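Local coordinates for protein Dye-decolorizing peroxidase (Irpex lacteus, PDB 7D8M) that binds heme b and probably works as a peroxidase of the dye-decolorizing family, reducing hydrogen peroxide while oxidising its substrates, at residues D23-V28 with L153-R158; F30-A35 with F77-V82; D85-A90 with D204-R209. One frame throughout, in Å; residues are numbered along the deposited sequence.

Interaction 1: residues D23-V28 with L153-R158; sequences DKEKFV and LDSAAR
E25 and S155 form a hydrogen-bonded antiparallel pair between strands 24-32 and 147-156, whose local axes run 160° apart in direction. The pair is closed by E25 N to S155 O at 2.9 Å and S155 N to E25 O at 2.8 Å. S155 adds a side-chain bond: OG stands between its own backbone N and carbonyl carbon (chi1 64°), which brings it within 2.7 Å of E25 O. OG and S155 N reach E25 O from opposite faces of its carbonyl plane, so two donors grip this oxygen. Followed outward, the F27 side chain starts with CB 4.3 Å from L153 CB. Its CD1 then passes 3.9 Å from L153 O, which lies in the ring plane at the edge, and CE1 comes to 3.5 Å from S155 OG; beyond these segments the ring meets that of F221. An alanine in place of S155 removes OG, which would probably leave E25 O only the backbone N from strand 147-156 and the F27 edge at CE1 without its hydroxyl neighbour. Strand 24-32 also pairs with strand 120-126; F27, L153 and S155 pack on strand 359-366 of the other sheet, while K24 and K26 touch helix 129-143.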
loop_
_atom_site.group_PDB
_atom_site.type_symbol
_atom_site.label_atom_id
_atom_site.label_comp_id
_atom_site.label_asym_id
_atom_site.label_seq_id
_atom_site.Cartn_x
_atom_site.Cartn_y
_atom_site.Cartn_z
ATOM N N ASP A 23 -7.295 14.546 -3.354
ATOM C CA ASP A 23 -7.413 14.757 -1.915
ATOM C C ASP A 23 -8.425 13.810 -1.275
ATOM O O ASP A 23 -8.275 13.451 -0.104
ATOM C CB ASP A 23 -7.813 16.209 -1.657
ATOM C CG ASP A 23 -7.329 16.727 -0.328
ATOM O OD1 ASP A 23 -6.093 16.878 -0.140
ATOM O OD2 ASP A 23 -8.203 17.005 0.521
ATOM N N LYS A 24 -9.465 13.417 -2.014
ATOM C CA LYS A 24 -10.543 12.566 -1.519
ATOM C C LYS A 24 -10.634 11.316 -2.384
ATOM O O LYS A 24 -10.692 11.419 -3.614
ATOM C CB LYS A 24 -11.895 13.300 -1.542
ATOM C CG LYS A 24 -11.870 14.752 -1.044
ATOM C CD LYS A 24 -11.761 14.827 0.496
ATOM C CE LYS A 24 -11.474 16.255 0.971
ATOM N NZ LYS A 24 -11.307 16.347 2.452
ATOM N N GLU A 25 -10.665 10.139 -1.756
ATOM C CA GLU A 25 -10.744 8.885 -2.498
ATOM C C GLU A 25 -11.836 8.019 -1.897
ATOM O O GLU A 25 -11.782 7.684 -0.710
ATOM C CB GLU A 25 -9.400 8.140 -2.506
ATOM C CG GLU A 25 -9.371 7.040 -3.560
ATOM C CD GLU A 25 -8.094 6.221 -3.596
ATOM O OE1 GLU A 25 -7.172 6.470 -2.780
ATOM O OE2 GLU A 25 -8.016 5.310 -4.454
ATOM N N LYS A 26 -12.826 7.661 -2.718
ATOM C CA LYS A 26 -13.937 6.813 -2.309
ATOM C C LYS A 26 -13.728 5.409 -2.861
ATOM O O LYS A 26 -13.398 5.246 -4.040
ATOM C CB LYS A 26 -15.263 7.389 -2.825
ATOM C CG LYS A 26 -16.527 6.703 -2.339
ATOM C CD LYS A 26 -17.753 7.502 -2.808
ATOM C CE LYS A 26 -18.868 7.575 -1.803
ATOM N NZ LYS A 26 -18.510 7.933 -0.427
ATOM N N PHE A 27 -13.925 4.401 -2.016
ATOM C CA PHE A 27 -13.824 2.999 -2.408
ATOM C C PHE A 27 -15.220 2.401 -2.382
ATOM O O PHE A 27 -15.841 2.330 -1.315
ATOM C CB PHE A 27 -12.897 2.223 -1.465
ATOM C CG PHE A 27 -11.469 2.669 -1.516
ATOM C CD1 PHE A 27 -11.045 3.763 -0.774
ATOM C CD2 PHE A 27 -10.550 2.003 -2.313
ATOM C CE1 PHE A 27 -9.723 4.182 -0.816
ATOM C CE2 PHE A 27 -9.228 2.414 -2.374
ATOM C CZ PHE A 27 -8.811 3.506 -1.624
ATOM N N VAL A 28 -15.722 1.985 -3.552
ATOM C CA VAL A 28 -17.066 1.423 -3.659
ATOM C C VAL A 28 -16.928 -0.068 -3.928
ATOM O O VAL A 28 -16.631 -0.483 -5.055
ATOM C CB VAL A 28 -17.892 2.111 -4.752
ATOM C CG1 VAL A 28 -19.304 1.522 -4.791
ATOM C CG2 VAL A 28 -17.955 3.613 -4.495
ATOM N N LEU A 153 -16.419 3.218 1.462
ATOM C CA LEU A 153 -15.420 3.802 2.356
ATOM C C LEU A 153 -14.879 5.102 1.768
ATOM O O LEU A 153 -14.369 5.116 0.642
ATOM C CB LEU A 153 -14.277 2.818 2.609
ATOM C CG LEU A 153 -13.113 3.420 3.392
ATOM C CD1 LEU A 153 -13.577 3.751 4.794
ATOM C CD2 LEU A 153 -11.914 2.473 3.437
ATOM N N ASP A 154 -15.000 6.194 2.522
ATOM C CA ASP A 154 -14.381 7.463 2.152
ATOM C C ASP A 154 -13.025 7.605 2.834
ATOM O O ASP A 154 -12.905 7.399 4.045
ATOM C CB ASP A 154 -15.272 8.641 2.543
ATOM C CG ASP A 154 -16.563 8.680 1.743
ATOM O OD1 ASP A 154 -16.494 8.499 0.516
ATOM O OD2 ASP A 154 -17.641 8.862 2.341
ATOM N N SER A 155 -12.018 7.967 2.058
ATOM C CA SER A 155 -10.703 8.276 2.587
ATOM C C SER A 155 -10.373 9.696 2.154
ATOM O O SER A 155 -10.937 10.212 1.179
ATOM C CB SER A 155 -9.651 7.292 2.081
ATOM O OG SER A 155 -9.509 7.393 0.676
ATOM N N ALA A 156 -9.500 10.351 2.915
ATOM C CA ALA A 156 -9.147 11.737 2.637
ATOM C C ALA A 156 -7.735 12.023 3.115
ATOM O O ALA A 156 -7.305 11.507 4.154
ATOM C CB ALA A 156 -10.133 12.698 3.309
ATOM N N ALA A 157 -7.013 12.838 2.348
ATOM C CA ALA A 157 -5.715 13.308 2.811
ATOM C C ALA A 157 -5.888 14.134 4.079
ATOM O O ALA A 157 -6.894 14.828 4.261
ATOM C CB ALA A 157 -5.010 14.139 1.735
ATOM N N ARG A 158 -4.900 14.041 4.973
ATOM C CA ARG A 158 -4.969 14.771 6.224
ATOM C C ARG A 158 -4.816 16.267 5.955
ATOM O O ARG A 158 -4.310 16.666 4.906
ATOM C CB ARG A 158 -3.900 14.248 7.189
ATOM C CG ARG A 158 -4.204 12.813 7.627
ATOM C CD ARG A 158 -3.303 12.338 8.763
ATOM N NE ARG A 158 -3.268 13.303 9.856
ATOM C CZ ARG A 158 -2.191 13.562 10.592
ATOM N NH1 ARG A 158 -1.039 12.937 10.353
ATOM N NH2 ARG A 158 -2.265 14.449 11.574
#

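Interaction 2: residues F30-A35 with F77-V82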
loop_
_atom_site.group_PDB
_atom_site.type_symbol
_atom_site.label_atom_id
_atom_site.label_comp_id
_atom_site.label_asym_id
_atom_site.label_seq_id
_atom_site.Cartn_x
_atom_site.Cartn_y
_atom_site.Cartn_z
ATOM N N PHE A 30 -18.567 -3.797 -4.278
ATOM C CA PHE A 30 -19.875 -4.189 -4.773
ATOM C C PHE A 30 -19.919 -5.678 -5.063
ATOM O O PHE A 30 -18.893 -6.328 -5.276
ATOM C CB PHE A 30 -20.245 -3.411 -6.045
ATOM C CG PHE A 30 -19.271 -3.603 -7.185
ATOM C CD1 PHE A 30 -19.384 -4.692 -8.045
ATOM C CD2 PHE A 30 -18.253 -2.686 -7.405
ATOM C CE1 PHE A 30 -18.486 -4.870 -9.090
ATOM C CE2 PHE A 30 -17.359 -2.853 -8.449
ATOM C CZ PHE A 30 -17.481 -3.949 -9.297
ATOM N N HIS A 31 -21.150 -6.183 -5.129
ATOM C CA HIS A 31 -21.473 -7.534 -5.555
ATOM C C HIS A 31 -22.296 -7.441 -6.831
ATOM O O HIS A 31 -23.083 -6.503 -7.001
ATOM C CB HIS A 31 -22.271 -8.266 -4.474
ATOM C CG HIS A 31 -22.696 -9.648 -4.862
ATOM N ND1 HIS A 31 -21.854 -10.734 -4.768
ATOM C CD2 HIS A 31 -23.873 -10.123 -5.336
ATOM C CE1 HIS A 31 -22.490 -11.816 -5.180
ATOM N NE2 HIS A 31 -23.719 -11.475 -5.521
ATOM N N ILE A 32 -22.113 -8.403 -7.733
ATOM C CA ILE A 32 -22.806 -8.393 -9.019
ATOM C C ILE A 32 -24.045 -9.274 -8.910
ATOM O O ILE A 32 -23.935 -10.481 -8.661
ATOM C CB ILE A 32 -21.885 -8.860 -10.156
ATOM C CG1 ILE A 32 -20.668 -7.939 -10.245
ATOM C CG2 ILE A 32 -22.639 -8.880 -11.480
ATOM C CD1 ILE A 32 -19.702 -8.296 -11.344
ATOM N N ASN A 33 -25.223 -8.666 -9.090
ATOM C CA ASN A 33 -26.498 -9.383 -9.069
ATOM C C ASN A 33 -26.954 -9.860 -10.449
ATOM O O ASN A 33 -27.567 -10.927 -10.550
ATOM C CB ASN A 33 -27.594 -8.494 -8.478
ATOM C CG ASN A 33 -27.317 -8.100 -7.052
ATOM O OD1 ASN A 33 -26.778 -8.888 -6.281
ATOM N ND2 ASN A 33 -27.711 -6.879 -6.680
ATOM N N ASN A 34 -26.675 -9.105 -11.510
ATOM C CA ASN A 34 -27.117 -9.452 -12.864
ATOM C C ASN A 34 -25.965 -9.192 -13.831
ATOM O O ASN A 34 -25.694 -8.041 -14.191
ATOM C CB ASN A 34 -28.358 -8.651 -13.248
ATOM C CG ASN A 34 -28.961 -9.087 -14.581
ATOM O OD1 ASN A 34 -28.259 -9.281 -15.578
ATOM N ND2 ASN A 34 -30.279 -9.221 -14.602
ATOM N N ALA A 35 -25.306 -10.266 -14.270
ATOM C CA ALA A 35 -24.117 -10.110 -15.103
ATOM C C ALA A 35 -24.444 -9.412 -16.418
ATOM O O ALA A 35 -23.710 -8.513 -16.850
ATOM C CB ALA A 35 -23.473 -11.473 -15.363
ATOM N N PHE A 77 -14.740 -12.316 -11.346
ATOM C CA PHE A 77 -14.508 -13.058 -12.584
ATOM C C PHE A 77 -15.607 -14.091 -12.807
ATOM O O PHE A 77 -16.211 -14.162 -13.886
ATOM C CB PHE A 77 -13.154 -13.769 -12.548
ATOM C CG PHE A 77 -11.973 -12.901 -12.867
ATOM C CD1 PHE A 77 -11.811 -11.653 -12.277
ATOM C CD2 PHE A 77 -10.978 -13.368 -13.715
ATOM C CE1 PHE A 77 -10.688 -10.874 -12.554
ATOM C CE2 PHE A 77 -9.844 -12.601 -13.992
ATOM C CZ PHE A 77 -9.702 -11.350 -13.414
ATOM N N GLY A 78 -15.859 -14.921 -11.788
ATOM C CA GLY A 78 -16.895 -15.932 -11.910
ATOM C C GLY A 78 -18.248 -15.330 -12.234
ATOM O O GLY A 78 -18.941 -15.782 -13.147
ATOM N N ALA A 79 -18.636 -14.286 -11.497
ATOM C CA ALA A 79 -19.938 -13.666 -11.718
ATOM C C ALA A 79 -20.052 -13.048 -13.100
ATOM O O ALA A 79 -21.172 -12.853 -13.590
ATOM C CB ALA A 79 -20.215 -12.609 -10.648
ATOM N N LEU A 80 -18.929 -12.738 -13.745
ATOM C CA LEU A 80 -18.941 -12.210 -15.102
ATOM C C LEU A 80 -18.631 -13.272 -16.150
ATOM O O LEU A 80 -18.465 -12.936 -17.328
ATOM C CB LEU A 80 -17.948 -11.056 -15.221
ATOM C CG LEU A 80 -18.369 -9.809 -14.452
ATOM C CD1 LEU A 80 -17.233 -8.798 -14.448
ATOM C CD2 LEU A 80 -19.633 -9.220 -15.064
ATOM N N ASN A 81 -18.544 -14.538 -15.736
ATOM C CA ASN A 81 -18.189 -15.664 -16.604
ATOM C C ASN A 81 -16.883 -15.415 -17.353
ATOM O O ASN A 81 -16.778 -15.621 -18.565
ATOM C CB ASN A 81 -19.319 -15.992 -17.577
ATOM C CG ASN A 81 -19.240 -17.414 -18.071
ATOM O OD1 ASN A 81 -18.723 -17.679 -19.156
ATOM N ND2 ASN A 81 -19.725 -18.349 -17.261
ATOM N N VAL A 82 -15.872 -14.974 -16.610
ATOM C CA VAL A 82 -14.525 -14.790 -17.129
ATOM C C VAL A 82 -13.628 -15.795 -16.418
ATOM O O VAL A 82 -13.666 -15.904 -15.187
ATOM C CB VAL A 82 -14.034 -13.346 -16.917
ATOM C CG1 VAL A 82 -12.557 -13.217 -17.272
ATOM C CG2 VAL A 82 -14.887 -12.358 -17.730
#
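I32 meets A79 and L80 where the end of strand 24-32 meets the C-terminal end of helix 74-79, a helix closed by a Schellman motif. The strand belongs to a four-stranded antiparallel sheet of order 2-3-1-4, consistent with the ferredoxin-like α+β fold of DyP-type peroxidases.

Apolar contacts carry the join. I32 places CG1 anti to its carbonyl carbon (chi1 -59°) and extends from there (chi2 -179°), which places CD1 against the helix end. There CD1 lies 3.7 Å from L80 CG and 3.8 Å from L80 CD2, with L80 CD1 at 4.0 Å from the same methyl. The two side chains cross at about a right angle: the tip of I32 lies broadside over the branch carbon CG of L80, at similar distances from both its methyls, and does not run alongside it. Nearer the backbone, I32 CB stands 4.1 Å from A79 CB, a contact that brings the strand up to the last helical residue. A35 adds a looser apolar touch through CB, 4.5 Å from L80 CD2. F38 of helix 35-49 touches both I32 and L80, and F72 and F448 also pack on L80.

Backbone hydrogen bonds within 77-82 set the position of L80. N81 has a positive phi (53°) and is the C-prime residue: N81 N bonds to G78 O at 2.9 Å and V82 N reaches back to F77 O. L80 is the first residue to leave helical torsions, and its side chain is delivered to I32 just as the chain turns. On the facing side, N34 is the N-cap of helix 35-49 through N34 OD1 and A37 N.

The remaining contact joins an apolar group to a polar one: the methyl A35 CB lies 3.2 Å from the carbonyl oxygen A79 O.

Interaction 3: residues D85-A90 with D204-R209; sequences DLQDTA and DPVMNR
The type I beta turn V206-R209, in the loop between helix 194-197 and strand 217-226, meets L86 and Q87 just ahead of helix 89-93. Q87 reaches across the turn with its chain extended beyond CG, laying CD 3.9 Å from V206 CG1 and bringing OE1 to 3.1 Å from N208 CB. The Q87 and N208 side chains cross at about a right angle, their amide planes 88° apart; Q87 OE1 and N208 ND2 come close, but the angle is too poor for a hydrogen bond. R209 supplies the polar link: NH1 gives a weak bond to L86 O at 2.9 Å, bent to 125° at the hydrogen.

Its guanidinium is fixed from within its own loop, where D204 starts an Asx turn by accepting V206 N on OD1 from above the carboxylate plane. R209 grips the same carboxylate side-on in a salt bridge, NE to D204 OD2 at 2.7 Å and NH2 to D204 OD1 at 2.8 Å, both on syn lone pairs. One guanidinium face carries V206 CB, 3.5 Å above the plane and offset toward the rim. The chain of R209 bends at chi2 and chi3 to turn the group back over V206. A water at its edge accepts from R209 NH1 and donates to D88 OD2 at 2.6 Å; D88 OD2 also takes I369 N, while D88 OD1 caps F91 N of helix 89-93.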
loop_
_atom_site.group_PDB
_atom_site.type_symbol
_atom_site.label_atom_id
_atom_site.label_comp_id
_atom_site.label_asym_id
_atom_site.label_seq_id
_atom_site.Cartn_x
_atom_site.Cartn_y
_atom_site.Cartn_z
ATOM N N ASP A 85 -7.504 -17.333 -15.442
ATOM C CA ASP A 85 -6.286 -17.993 -15.891
ATOM C C ASP A 85 -5.059 -17.109 -15.671
ATOM O O ASP A 85 -4.082 -17.191 -16.415
ATOM C CB ASP A 85 -6.400 -18.415 -17.361
ATOM C CG ASP A 85 -6.904 -17.294 -18.276
ATOM O OD1 ASP A 85 -7.017 -16.134 -17.824
ATOM O OD2 ASP A 85 -7.184 -17.577 -19.464
ATOM N N LEU A 86 -5.098 -16.255 -14.647
ATOM C CA LEU A 86 -3.994 -15.335 -14.404
ATOM C C LEU A 86 -2.814 -16.003 -13.704
ATOM O O LEU A 86 -1.703 -15.462 -13.750
ATOM C CB LEU A 86 -4.486 -14.132 -13.587
ATOM C CG LEU A 86 -5.284 -13.038 -14.317
ATOM C CD1 LEU A 86 -6.080 -12.185 -13.338
ATOM C CD2 LEU A 86 -4.352 -12.162 -15.116
ATOM N N GLN A 87 -3.029 -17.159 -13.070
ATOM C CA GLN A 87 -1.981 -17.933 -12.382
ATOM C C GLN A 87 -1.460 -17.234 -11.129
ATOM O O GLN A 87 -0.309 -17.432 -10.735
ATOM C CB GLN A 87 -0.810 -18.271 -13.310
ATOM C CG GLN A 87 -1.179 -19.170 -14.478
ATOM C CD GLN A 87 0.019 -19.529 -15.336
ATOM O OE1 GLN A 87 -0.035 -19.445 -16.561
ATOM N NE2 GLN A 87 1.108 -19.932 -14.693
ATOM N N ASP A 88 -2.288 -16.418 -10.487
ATOM C CA ASP A 88 -1.943 -15.801 -9.211
ATOM C C ASP A 88 -2.714 -16.546 -8.131
ATOM O O ASP A 88 -3.934 -16.400 -8.017
ATOM C CB ASP A 88 -2.265 -14.306 -9.211
ATOM C CG ASP A 88 -1.619 -13.567 -8.051
ATOM O OD1 ASP A 88 -2.033 -13.807 -6.892
ATOM O OD2 ASP A 88 -0.700 -12.748 -8.303
ATOM N N THR A 89 -1.996 -17.359 -7.350
ATOM C CA THR A 89 -2.641 -18.243 -6.384
ATOM C C THR A 89 -3.295 -17.459 -5.244
ATOM O O THR A 89 -4.377 -17.833 -4.770
ATOM C CB THR A 89 -1.617 -19.254 -5.841
ATOM O OG1 THR A 89 -0.581 -18.568 -5.130
ATOM C CG2 THR A 89 -0.969 -20.040 -6.978
ATOM N N ALA A 90 -2.651 -16.384 -4.773
ATOM C CA ALA A 90 -3.294 -15.515 -3.787
ATOM C C ALA A 90 -4.575 -14.906 -4.344
ATOM O O ALA A 90 -5.627 -14.940 -3.695
ATOM C CB ALA A 90 -2.332 -14.408 -3.336
ATOM N N ASP A 204 7.746 -10.299 -16.603
ATOM C CA ASP A 204 6.655 -10.846 -15.807
ATOM C C ASP A 204 7.031 -12.264 -15.376
ATOM O O ASP A 204 7.268 -13.119 -16.242
ATOM C CB ASP A 204 5.357 -10.837 -16.629
ATOM C CG ASP A 204 4.146 -11.366 -15.858
ATOM O OD1 ASP A 204 4.298 -11.849 -14.722
ATOM O OD2 ASP A 204 3.020 -11.296 -16.403
ATOM N N PRO A 205 7.119 -12.554 -14.073
ATOM C CA PRO A 205 7.522 -13.909 -13.648
ATOM C C PRO A 205 6.581 -15.004 -14.119
ATOM O O PRO A 205 6.995 -16.171 -14.181
ATOM C CB PRO A 205 7.538 -13.809 -12.115
ATOM C CG PRO A 205 7.674 -12.337 -11.831
ATOM C CD PRO A 205 6.892 -11.665 -12.922
ATOM N N VAL A 206 5.327 -14.673 -14.423
ATOM C CA VAL A 206 4.412 -15.597 -15.102
ATOM C C VAL A 206 4.669 -15.409 -16.593
ATOM O O VAL A 206 4.046 -14.576 -17.264
ATOM C CB VAL A 206 2.951 -15.350 -14.729
ATOM C CG1 VAL A 206 2.018 -16.229 -15.562
ATOM C CG2 VAL A 206 2.726 -15.601 -13.250
ATOM N N MET A 207 5.625 -16.174 -17.119
ATOM C CA MET A 207 5.910 -16.103 -18.546
ATOM C C MET A 207 4.747 -16.632 -19.369
ATOM O O MET A 207 4.612 -16.272 -20.541
ATOM C CB MET A 207 7.206 -16.861 -18.838
ATOM C CG MET A 207 8.385 -16.305 -18.036
ATOM S SD MET A 207 9.941 -17.196 -18.217
ATOM C CE MET A 207 11.052 -15.860 -18.654
ATOM N N ASN A 208 3.877 -17.421 -18.746
ATOM C CA ASN A 208 2.683 -18.029 -19.313
ATOM C C ASN A 208 1.467 -17.090 -19.344
ATOM O O ASN A 208 0.347 -17.575 -19.528
ATOM C CB ASN A 208 2.344 -19.277 -18.487
ATOM C CG ASN A 208 1.776 -20.399 -19.320
ATOM O OD1 ASN A 208 1.594 -20.255 -20.528
ATOM N ND2 ASN A 208 1.489 -21.533 -18.673
ATOM N N ARG A 209 1.644 -15.781 -19.171
ATOM C CA ARG A 209 0.515 -14.925 -18.820
ATOM C C ARG A 209 -0.409 -14.713 -20.023
ATOM O O ARG A 209 0.068 -14.450 -21.133
ATOM C CB ARG A 209 1.011 -13.576 -18.284
ATOM C CG ARG A 209 -0.076 -12.695 -17.654
ATOM C CD ARG A 209 -0.285 -12.977 -16.163
ATOM N NE ARG A 209 0.816 -12.485 -15.333
ATOM C CZ ARG A 209 0.836 -12.541 -14.003
ATOM N NH1 ARG A 209 -0.185 -13.063 -13.333
ATOM N NH2 ARG A 209 1.883 -12.078 -13.338
HETATM O O HOH W 1 0.593 -13.134 -10.549
#

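Interactions 1 and 2 are partly buried and share strand 24-32: the first lies in its sheet, its centre about 14 Å from that of the chain, the second at the strand's far end, its centre about 26 Å out. Interaction 3 is a surface contact between two loops. The chemistry differs accordingly: interaction 1 relies on paired backbone amides and carbonyls, interaction 2 on aliphatic side chains, interaction 3 on side-chain packing around Q87, one weak R209 bond and a shared water, its charge pair kept inside one loop. Interactions 2 and 3 adjoin, F77 CZ lying 3.7 Å from L86 CD1. Interactions 1 and 3 stay about 18 Å apart at their nearest atoms, although their segments alternate along the chain.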